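Local coordinates for protein abietadiene synthase, chloroplastic (Abies grandis, PDB 3S9V) that belongs to the terpene synthases, as a largely helical plant chloroplast enzyme with a metal-binding domain, at residues A[503-515]-A[771-783]. Sequence-based numbering, arbitrary orientation.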
ATOM      1  N   ARG A 503      21.726 -13.140  20.833  1.00 50.50           N
ATOM      2  CA  ARG A 503      21.092 -12.188  19.920  1.00 44.86           C
ATOM      3  C   ARG A 503      19.602 -11.973  20.190  1.00 38.64           C
ATOM      4  O   ARG A 503      18.774 -12.030  19.275  1.00 34.94           O
ATOM      5  CB  ARG A 503      21.297 -12.649  18.476  1.00 45.63           C
ATOM      6  CG  ARG A 503      21.087 -14.136  18.267  1.00 52.99           C
ATOM      7  CD  ARG A 503      21.489 -14.543  16.859  1.00 63.90           C
ATOM      8  NE  ARG A 503      21.708 -15.982  16.748  1.00 69.50           N
ATOM      9  CZ  ARG A 503      22.267 -16.572  15.697  1.00 70.74           C
ATOM     10  NH1 ARG A 503      22.666 -15.848  14.659  1.00 72.67           N
ATOM     11  NH2 ARG A 503      22.443 -17.886  15.690  1.00 72.47           N
ATOM     12  N   VAL A 504      19.271 -11.706  21.449  1.00 35.63           N
ATOM     13  CA  VAL A 504      17.888 -11.485  21.861  1.00 36.91           C
ATOM     14  C   VAL A 504      17.229 -10.325  21.115  1.00 35.57           C
ATOM     15  O   VAL A 504      16.071 -10.419  20.722  1.00 31.67           O
ATOM     16  CB  VAL A 504      17.798 -11.207  23.383  1.00 38.46           C
ATOM     17  CG1 VAL A 504      16.363 -10.882  23.773  1.00 35.35           C
ATOM     18  CG2 VAL A 504      18.292 -12.416  24.158  1.00 40.68           C
ATOM     19  N   THR A 505      17.971  -9.237  20.932  1.00 34.00           N
ATOM     20  CA  THR A 505      17.462  -8.054  20.240  1.00 36.16           C
ATOM     21  C   THR A 505      17.059  -8.378  18.813  1.00 33.77           C
ATOM     22  O   THR A 505      15.955  -8.064  18.373  1.00 34.12           O
ATOM     23  CB  THR A 505      18.521  -6.938  20.183  1.00 35.37           C
ATOM     24  OG1 THR A 505      18.911  -6.574  21.512  1.00 41.81           O
ATOM     25  CG2 THR A 505      17.969  -5.721  19.465  1.00 28.95           C
ATOM     26  N   GLU A 506      17.984  -8.992  18.092  1.00 32.96           N
ATOM     27  CA  GLU A 506      17.775  -9.381  16.707  1.00 32.28           C
ATOM     28  C   GLU A 506      16.550 -10.291  16.597  1.00 27.37           C
ATOM     29  O   GLU A 506      15.755 -10.166  15.669  1.00 27.42           O
ATOM     30  CB  GLU A 506      19.034 -10.094  16.217  1.00 43.71           C
ATOM     31  CG  GLU A 506      19.079 -10.492  14.764  1.00 56.97           C
ATOM     32  CD  GLU A 506      20.452 -11.037  14.394  1.00 65.76           C
ATOM     33  OE1 GLU A 506      21.432 -10.264  14.479  1.00 66.07           O
ATOM     34  OE2 GLU A 506      20.556 -12.232  14.035  1.00 65.31           O
ATOM     35  N   ILE A 507      16.397 -11.189  17.564  1.00 27.39           N
ATOM     36  CA  ILE A 507      15.274 -12.121  17.583  1.00 25.37           C
ATOM     37  C   ILE A 507      13.964 -11.474  18.029  1.00 25.93           C
ATOM     38  O   ILE A 507      12.891 -11.822  17.530  1.00 26.01           O
ATOM     39  CB  ILE A 507      15.573 -13.320  18.505  1.00 22.91           C
ATOM     40  CG1 ILE A 507      16.655 -14.196  17.873  1.00 27.93           C
ATOM     41  CG2 ILE A 507      14.307 -14.130  18.753  1.00 25.41           C
ATOM     42  CD1 ILE A 507      17.014 -15.414  18.701  1.00 27.61           C
ATOM     43  N   TYR A 508      14.047 -10.535  18.964  1.00 24.36           N
ATOM     44  CA  TYR A 508      12.853  -9.859  19.460  1.00 22.36           C
ATOM     45  C   TYR A 508      12.277  -8.938  18.386  1.00 23.15           C
ATOM     46  O   TYR A 508      11.079  -8.652  18.370  1.00 21.09           O
ATOM     47  CB  TYR A 508      13.176  -9.043  20.713  1.00 20.41           C
ATOM     48  CG  TYR A 508      11.991  -8.250  21.202  1.00 23.45           C
ATOM     49  CD1 TYR A 508      10.870  -8.892  21.719  1.00 20.05           C
ATOM     50  CD2 TYR A 508      11.960  -6.860  21.084  1.00 23.72           C
ATOM     51  CE1 TYR A 508       9.742  -8.178  22.103  1.00 23.00           C
ATOM     52  CE2 TYR A 508      10.837  -6.133  21.459  1.00 22.30           C
ATOM     53  CZ  TYR A 508       9.730  -6.800  21.965  1.00 24.13           C
ATOM     54  OH  TYR A 508       8.600  -6.094  22.306  1.00 27.39           O
ATOM     55  N   PHE A 509      13.142  -8.476  17.492  1.00 21.11           N
ATOM     56  CA  PHE A 509      12.727  -7.597  16.410  1.00 22.96           C
ATOM     57  C   PHE A 509      11.628  -8.234  15.567  1.00 22.76           C
ATOM     58  O   PHE A 509      10.656  -7.578  15.196  1.00 20.84           O
ATOM     59  CB  PHE A 509      13.916  -7.277  15.503  1.00 23.28           C
ATOM     60  CG  PHE A 509      13.520  -6.867  14.107  1.00 28.21           C
ATOM     61  CD1 PHE A 509      12.938  -5.627  13.868  1.00 28.31           C
ATOM     62  CD2 PHE A 509      13.701  -7.735  13.037  1.00 32.51           C
ATOM     63  CE1 PHE A 509      12.544  -5.262  12.584  1.00 25.07           C
ATOM     64  CE2 PHE A 509      13.306  -7.376  11.742  1.00 27.30           C
ATOM     65  CZ  PHE A 509      12.729  -6.141  11.519  1.00 28.43           C
ATOM     66  N   SER A 510      11.804  -9.514  15.262  1.00 22.25           N
ATOM     67  CA  SER A 510      10.857 -10.242  14.435  1.00 22.90           C
ATOM     68  C   SER A 510       9.396 -10.085  14.831  1.00 22.43           C
ATOM     69  O   SER A 510       8.634  -9.428  14.127  1.00 25.12           O
ATOM     70  CB  SER A 510      11.234 -11.725  14.387  1.00 24.09           C
ATOM     71  OG  SER A 510      12.476 -11.895  13.729  1.00 31.67           O
ATOM     72  N   PRO A 511       8.979 -10.672  15.961  1.00 22.61           N
ATOM     73  CA  PRO A 511       7.565 -10.503  16.306  1.00 23.41           C
ATOM     74  C   PRO A 511       7.176  -9.042  16.534  1.00 24.42           C
ATOM     75  O   PRO A 511       6.051  -8.639  16.243  1.00 29.47           O
ATOM     76  CB  PRO A 511       7.418 -11.350  17.564  1.00 18.90           C
ATOM     77  CG  PRO A 511       8.745 -11.176  18.222  1.00 21.87           C
ATOM     78  CD  PRO A 511       9.715 -11.312  17.065  1.00 22.31           C
ATOM     79  N   ALA A 512       8.107  -8.255  17.053  1.00 23.17           N
ATOM     80  CA  ALA A 512       7.838  -6.850  17.322  1.00 24.53           C
ATOM     81  C   ALA A 512       7.501  -6.100  16.039  1.00 20.70           C
ATOM     82  O   ALA A 512       6.746  -5.142  16.052  1.00 19.82           O
ATOM     83  CB  ALA A 512       9.050  -6.207  18.006  1.00 27.55           C
ATOM     84  N   SER A 513       8.064  -6.546  14.929  1.00 21.93           N
ATOM     85  CA  SER A 513       7.823  -5.895  13.654  1.00 20.92           C
ATOM     86  C   SER A 513       6.438  -6.170  13.062  1.00 19.90           C
ATOM     87  O   SER A 513       5.963  -5.384  12.233  1.00 20.56           O
ATOM     88  CB  SER A 513       8.889  -6.317  12.642  1.00 20.67           C
ATOM     89  OG  SER A 513       8.580  -7.588  12.088  1.00 26.29           O
ATOM     90  N   PHE A 514       5.784  -7.264  13.465  1.00 17.28           N
ATOM     91  CA  PHE A 514       4.463  -7.566  12.911  1.00 19.13           C
ATOM     92  C   PHE A 514       3.299  -7.701  13.891  1.00 21.54           C
ATOM     93  O   PHE A 514       2.193  -7.275  13.571  1.00 26.71           O
ATOM     94  CB  PHE A 514       4.531  -8.784  11.962  1.00 17.65           C
ATOM     95  CG  PHE A 514       4.901 -10.086  12.629  1.00 19.41           C
ATOM     96  CD1 PHE A 514       3.939 -10.849  13.288  1.00 22.54           C
ATOM     97  CD2 PHE A 514       6.209 -10.563  12.572  1.00 17.29           C
ATOM     98  CE1 PHE A 514       4.271 -12.079  13.882  1.00 22.29           C
ATOM     99  CE2 PHE A 514       6.557 -11.787  13.158  1.00 24.65           C
ATOM    100  CZ  PHE A 514       5.584 -12.545  13.817  1.00 25.63           C
ATOM    101  N   ILE A 515       3.514  -8.292  15.064  1.00 24.86           N
ATOM    102  CA  ILE A 515       2.433  -8.391  16.062  1.00 24.43           C
ATOM    103  C   ILE A 515       2.827  -7.450  17.186  1.00 24.58           C
ATOM    104  O   ILE A 515       3.100  -7.853  18.314  1.00 28.18           O
ATOM    105  CB  ILE A 515       2.243  -9.829  16.627  1.00 24.00           C
ATOM    106  CG1 ILE A 515       3.583 -10.419  17.074  1.00 29.98           C
ATOM    107  CG2 ILE A 515       1.568 -10.703  15.585  1.00 24.06           C
ATOM    108  CD1 ILE A 515       3.442 -11.690  17.909  1.00 29.72           C
ATOM    109  N   GLU A 771      22.283  -4.292   7.175  1.00 77.52           N
ATOM    110  CA  GLU A 771      20.872  -4.111   6.853  1.00 71.64           C
ATOM    111  C   GLU A 771      20.021  -4.415   8.081  1.00 64.14           C
ATOM    112  O   GLU A 771      19.174  -3.614   8.471  1.00 61.26           O
ATOM    113  CB  GLU A 771      20.469  -5.036   5.700  1.00 75.73           C
ATOM    114  CG  GLU A 771      20.914  -4.548   4.332  1.00 84.08           C
ATOM    115  CD  GLU A 771      20.037  -3.425   3.801  1.00 88.48           C
ATOM    116  OE1 GLU A 771      19.789  -2.451   4.544  1.00 90.42           O
ATOM    117  OE2 GLU A 771      19.597  -3.516   2.636  1.00 89.60           O
ATOM    118  N   ILE A 772      20.251  -5.576   8.688  1.00 60.44           N
ATOM    119  CA  ILE A 772      19.508  -5.970   9.879  1.00 58.34           C
ATOM    120  C   ILE A 772      19.630  -4.858  10.912  1.00 54.96           C
ATOM    121  O   ILE A 772      18.629  -4.382  11.443  1.00 54.24           O
ATOM    122  CB  ILE A 772      20.054  -7.288  10.494  1.00 60.84           C
ATOM    123  CG1 ILE A 772      19.838  -8.456   9.529  1.00 65.52           C
ATOM    124  CG2 ILE A 772      19.347  -7.585  11.808  1.00 61.55           C
ATOM    125  CD1 ILE A 772      20.756  -8.449   8.329  1.00 70.56           C
ATOM    126  N   LYS A 773      20.867  -4.450  11.183  1.00 52.48           N
ATOM    127  CA  LYS A 773      21.147  -3.382  12.140  1.00 50.84           C
ATOM    128  C   LYS A 773      20.180  -2.205  11.915  1.00 48.23           C
ATOM    129  O   LYS A 773      19.574  -1.678  12.856  1.00 45.81           O
ATOM    130  CB  LYS A 773      22.600  -2.919  11.959  1.00 55.02           C
ATOM    131  CG  LYS A 773      23.092  -1.871  12.947  1.00 62.12           C
ATOM    132  CD  LYS A 773      23.309  -2.455  14.337  1.00 70.17           C
ATOM    133  CE  LYS A 773      23.901  -1.414  15.287  1.00 71.71           C
ATOM    134  NZ  LYS A 773      24.118  -1.944  16.668  1.00 71.07           N
ATOM    135  N   GLU A 774      20.032  -1.816  10.651  1.00 45.72           N
ATOM    136  CA  GLU A 774      19.158  -0.713  10.261  1.00 44.29           C
ATOM    137  C   GLU A 774      17.686  -0.973  10.602  1.00 41.33           C
ATOM    138  O   GLU A 774      16.981  -0.079  11.075  1.00 36.62           O
ATOM    139  CB  GLU A 774      19.319  -0.456   8.756  1.00 49.50           C
ATOM    140  CG  GLU A 774      18.462   0.661   8.170  1.00 64.57           C
ATOM    141  CD  GLU A 774      18.795   2.028   8.739  1.00 73.08           C
ATOM    142  OE1 GLU A 774      19.995   2.320   8.930  1.00 77.93           O
ATOM    143  OE2 GLU A 774      17.854   2.815   8.982  1.00 78.69           O
ATOM    144  N   HIS A 775      17.224  -2.199  10.368  1.00 38.49           N
ATOM    145  CA  HIS A 775      15.834  -2.549  10.647  1.00 36.25           C
ATOM    146  C   HIS A 775      15.549  -2.502  12.135  1.00 34.66           C
ATOM    147  O   HIS A 775      14.511  -1.994  12.564  1.00 36.44           O
ATOM    148  CB  HIS A 775      15.524  -3.936  10.084  1.00 32.92           C
ATOM    149  CG  HIS A 775      15.706  -4.025   8.602  1.00 31.65           C
ATOM    150  ND1 HIS A 775      16.014  -5.202   7.956  1.00 37.23           N
ATOM    151  CD2 HIS A 775      15.649  -3.072   7.642  1.00 28.11           C
ATOM    152  CE1 HIS A 775      16.144  -4.970   6.662  1.00 31.17           C
ATOM    153  NE2 HIS A 775      15.927  -3.685   6.446  1.00 29.07           N
ATOM    154  N   VAL A 776      16.484  -3.027  12.919  1.00 32.19           N
ATOM    155  CA  VAL A 776      16.357  -3.046  14.369  1.00 31.42           C
ATOM    156  C   VAL A 776      16.248  -1.620  14.892  1.00 30.97           C
ATOM    157  O   VAL A 776      15.417  -1.316  15.753  1.00 32.85           O
ATOM    158  CB  VAL A 776      17.577  -3.754  15.011  1.00 24.26           C
ATOM    159  CG1 VAL A 776      17.631  -3.473  16.497  1.00 22.54           C
ATOM    160  CG2 VAL A 776      17.476  -5.257  14.766  1.00 31.90           C
ATOM    161  N   LYS A 777      17.088  -0.746  14.356  1.00 31.94           N
ATOM    162  CA  LYS A 777      17.089   0.648  14.765  1.00 36.10           C
ATOM    163  C   LYS A 777      15.743   1.318  14.449  1.00 35.72           C
ATOM    164  O   LYS A 777      15.147   1.957  15.318  1.00 35.27           O
ATOM    165  CB  LYS A 777      18.231   1.388  14.059  1.00 43.41           C
ATOM    166  CG  LYS A 777      18.456   2.819  14.528  1.00 50.29           C
ATOM    167  CD  LYS A 777      19.559   3.505  13.722  1.00 57.52           C
ATOM    168  CE  LYS A 777      19.166   3.667  12.258  1.00 59.87           C
ATOM    169  NZ  LYS A 777      20.237   4.325  11.458  1.00 64.33           N
ATOM    170  N   ASN A 778      15.263   1.149  13.217  1.00 33.82           N
ATOM    171  CA  ASN A 778      14.001   1.751  12.776  1.00 30.63           C
ATOM    172  C   ASN A 778      12.760   1.287  13.511  1.00 29.78           C
ATOM    173  O   ASN A 778      11.793   2.039  13.644  1.00 28.19           O
ATOM    174  CB  ASN A 778      13.762   1.495  11.287  1.00 32.90           C
ATOM    175  CG  ASN A 778      14.716   2.254  10.404  1.00 36.93           C
ATOM    176  OD1 ASN A 778      14.931   3.449  10.593  1.00 43.84           O
ATOM    177  ND2 ASN A 778      15.286   1.567   9.418  1.00 41.58           N
ATOM    178  N   CYS A 779      12.777   0.047  13.978  1.00 28.81           N
ATOM    179  CA  CYS A 779      11.619  -0.505  14.654  1.00 27.74           C
ATOM    180  C   CYS A 779      11.636  -0.350  16.165  1.00 32.35           C
ATOM    181  O   CYS A 779      10.603  -0.063  16.776  1.00 37.95           O
ATOM    182  CB  CYS A 779      11.477  -1.991  14.290  1.00 25.87           C
ATOM    183  SG  CYS A 779      10.090  -2.858  15.059  0.35  8.44           S
ATOM    184  N   LEU A 780      12.806  -0.515  16.771  1.00 33.06           N
ATOM    185  CA  LEU A 780      12.891  -0.457  18.227  1.00 32.77           C
ATOM    186  C   LEU A 780      13.558   0.739  18.898  1.00 28.94           C
ATOM    187  O   LEU A 780      13.255   1.031  20.051  1.00 31.25           O
ATOM    188  CB  LEU A 780      13.571  -1.731  18.745  1.00 32.28           C
ATOM    189  CG  LEU A 780      13.026  -3.090  18.299  1.00 37.88           C
ATOM    190  CD1 LEU A 780      13.907  -4.191  18.875  1.00 38.22           C
ATOM    191  CD2 LEU A 780      11.594  -3.262  18.760  1.00 37.83           C
ATOM    192  N   PHE A 781      14.455   1.436  18.209  1.00 30.91           N
ATOM    193  CA  PHE A 781      15.146   2.540  18.864  1.00 35.93           C
ATOM    194  C   PHE A 781      14.851   3.962  18.404  1.00 38.72           C
ATOM    195  O   PHE A 781      14.406   4.789  19.197  1.00 38.28           O
ATOM    196  CB  PHE A 781      16.651   2.269  18.831  1.00 35.67           C
ATOM    197  CG  PHE A 781      17.028   0.941  19.425  1.00 41.98           C
ATOM    198  CD1 PHE A 781      16.561   0.574  20.688  1.00 45.03           C
ATOM    199  CD2 PHE A 781      17.816   0.044  18.717  1.00 38.69           C
ATOM    200  CE1 PHE A 781      16.870  -0.671  21.235  1.00 44.15           C
ATOM    201  CE2 PHE A 781      18.132  -1.202  19.257  1.00 46.24           C
ATOM    202  CZ  PHE A 781      17.656  -1.560  20.520  1.00 43.52           C
ATOM    203  N   GLN A 782      15.107   4.249  17.134  1.00 39.92           N
ATOM    204  CA  GLN A 782      14.867   5.574  16.579  1.00 41.24           C
ATOM    205  C   GLN A 782      13.356   5.856  16.523  1.00 40.96           C
ATOM    206  O   GLN A 782      12.618   5.160  15.825  1.00 44.12           O
ATOM    207  CB  GLN A 782      15.460   5.640  15.170  1.00 43.69           C
ATOM    208  CG  GLN A 782      15.781   7.034  14.676  1.00 61.15           C
ATOM    209  CD  GLN A 782      17.275   7.258  14.538  1.00 69.31           C
ATOM    210  OE1 GLN A 782      17.948   6.568  13.769  1.00 70.97           O
ATOM    211  NE2 GLN A 782      17.804   8.221  15.288  1.00 71.28           N
ATOM    212  N   PRO A 783      12.875   6.861  17.276  1.00 37.70           N
ATOM    213  CA  PRO A 783      11.436   7.144  17.227  1.00 37.92           C
ATOM    214  C   PRO A 783      11.124   8.007  16.003  1.00 34.38           C
ATOM    215  O   PRO A 783      12.034   8.576  15.396  1.00 31.94           O
ATOM    216  CB  PRO A 783      11.178   7.898  18.536  1.00 34.41           C
ATOM    217  CG  PRO A 783      12.330   7.503  19.410  1.00 40.61           C
ATOM    218  CD  PRO A 783      13.479   7.521  18.439  1.00 38.73           C
TER
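Helix 504-514 and helix 771-781 cross at 59°, with Phe509 nearest Val776 and Ser513 nearest Cys779 along the backbones. This is a buried helix-helix crossing in the largely helical terpene synthase fold. It joins helix 504-514 to the last helix of the chain. The axes come within 10.1 Å, and no hydrogen bond links the two segments. The first helix is kinked at Pro511, and the second has a wider pi-type turn at 777-781.

Leu780 is a knob in a hole made by Thr505, Tyr508, Phe509 and Ala512. Leu780 CD1 comes to the edge of the Tyr508 ring, near the ring plane, 4.0 Å from Tyr508 CD2. The other branch, Leu780 CD2, lies 4.0 Å from Ala512 CB. The Tyr508 hydroxyl is hydrogen-bonded to Glu481 of helix 461-491.

Thr505 turns its methyl into the contact, with CG2 anti to the backbone N (chi1 -59° for OG1). Thr505 CG2 meets Val776 CG1 at 3.7 Å, while OG1 is hydrogen-bonded to Arg486.

The Phe509 ring reaches the turn between His775 and Cys779. Phe509 CZ touches His775 CB at 3.8 Å. The His775 ring turns off from the contact, and its NE2 is hydrogen-bonded to Tyr423. Cys779 CB meets the edge of the Phe509 ring in its plane, 3.8 Å from CE1. Cys779 SG makes an oblique sulfur-aromatic contact, 5.2 Å from the Phe509 ring centroid, and also lies 4.0 Å from Ser513 CA.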